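Local coordinates for alpha-1,4-endofucoidanase (Mariniflexile fucanivorans, PDB 6DLH), which hydrolyses alpha-1,4 linkages within fucoidan chains as an endo-acting, retaining glycoside hydrolase of family GH107, and carries several bound calcium ions, at residues T348-W351 and N352-N355. Sequence-based numbering, arbitrary orientation.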
# COMPACT_ATOMS: atom_id res chain seq x y z
N THR A 348 11.43 -5.78 -17.20
CA THR A 348 11.75 -5.02 -18.40
C THR A 348 10.84 -3.80 -18.55
O THR A 348 11.05 -2.99 -19.44
CB THR A 348 11.62 -5.89 -19.67
OG1 THR A 348 10.28 -6.38 -19.74
CG2 THR A 348 12.59 -7.05 -19.73
N THR A 349 9.82 -3.65 -17.69
CA THR A 349 8.76 -2.71 -18.03
C THR A 349 8.59 -1.60 -17.00
O THR A 349 8.44 -0.44 -17.38
CB THR A 349 7.46 -3.43 -18.43
OG1 THR A 349 7.11 -4.33 -17.38
CG2 THR A 349 7.59 -4.21 -19.73
N SER A 350 8.57 -1.93 -15.70
CA SER A 350 8.33 -0.90 -14.70
C SER A 350 8.99 -1.28 -13.38
O SER A 350 9.61 -2.34 -13.28
CB SER A 350 6.86 -0.63 -14.53
OG SER A 350 6.21 -1.76 -13.99
N TRP A 351 8.86 -0.40 -12.38
CA TRP A 351 9.49 -0.62 -11.08
C TRP A 351 8.72 -1.64 -10.25
O TRP A 351 9.33 -2.35 -9.46
CB TRP A 351 9.70 0.70 -10.32
CG TRP A 351 11.01 1.37 -10.63
CD1 TRP A 351 12.22 1.14 -10.04
CD2 TRP A 351 11.25 2.36 -11.65
NE1 TRP A 351 13.19 1.91 -10.62
CE2 TRP A 351 12.63 2.67 -11.61
CE3 TRP A 351 10.44 2.99 -12.61
CZ2 TRP A 351 13.21 3.60 -12.47
CZ3 TRP A 351 11.02 3.92 -13.46
CH2 TRP A 351 12.39 4.22 -13.38
N ASN A 352 7.40 -1.71 -10.40
CA ASN A 352 6.58 -2.37 -9.39
C ASN A 352 5.82 -3.57 -9.97
O ASN A 352 5.13 -4.27 -9.24
CB ASN A 352 5.62 -1.39 -8.71
CG ASN A 352 4.53 -0.91 -9.64
OD1 ASN A 352 4.76 -0.74 -10.84
ND2 ASN A 352 3.34 -0.69 -9.11
N ALA A 353 5.98 -3.80 -11.27
CA ALA A 353 5.26 -4.84 -11.98
C ALA A 353 6.02 -5.18 -13.25
O ALA A 353 6.97 -4.48 -13.61
CB ALA A 353 3.86 -4.37 -12.28
N GLY A 354 5.62 -6.26 -13.92
CA GLY A 354 6.26 -6.65 -15.16
C GLY A 354 6.51 -8.15 -15.25
O GLY A 354 7.04 -8.76 -14.33
N ASN A 355 6.18 -8.71 -16.41
CA ASN A 355 6.10 -10.13 -16.68
C ASN A 355 7.49 -10.73 -16.90
O ASN A 355 7.66 -11.93 -16.75
CB ASN A 355 5.32 -10.34 -17.99
CG ASN A 355 4.51 -11.61 -18.03
OD1 ASN A 355 3.80 -11.93 -17.07
ND2 ASN A 355 4.57 -12.31 -19.15
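Between Ser350 and Ala353 the chain folds back on itself: the course from Thr349 to Trp351 and that from Asn352 to Gly354 run 160° apart, and CA of Ser350 lies 5.7 Å from CA of Ala353. With Trp351 and Asn352 at the corners in backbone conformations close to type I, this is a beta turn, but an open one, since Ser350 O is 4.4 Å from Ala353 N. A side chain closes it instead. Ser350 OG donates to Ala353 O at 2.8 Å, approaching from above the carbonyl plane (52° out of it) and so missing the lone-pair directions. Its chi1 of 66° sets OG between its own backbone N and carbonyl carbon, turned back across the mouth of the turn; CB of Ala353 lies 3.9 Å from the same OG. The turn belongs to the loop joining strand 341-342 to helix 361-372 in the catalytic domain, whose parallel strands are consistent with a (beta/alpha)8-type barrel. Ser350 O and Ala353 O, both acceptors, come within 3.4 Å of each other, and Ser347 OG is hydrogen-bonded to each. Farther along, Thr349 OG1 sits 3.3 Å from Gly354 CA, a place where a beta carbon on Gly354 would collide with that hydroxyl and with the carbonyl O of Ala353. At the corners the side chains diverge: Trp351 NE1 bonds to Phe343 O, while Asn352 ND2 reaches Glu53 OE2 and Leu51 O.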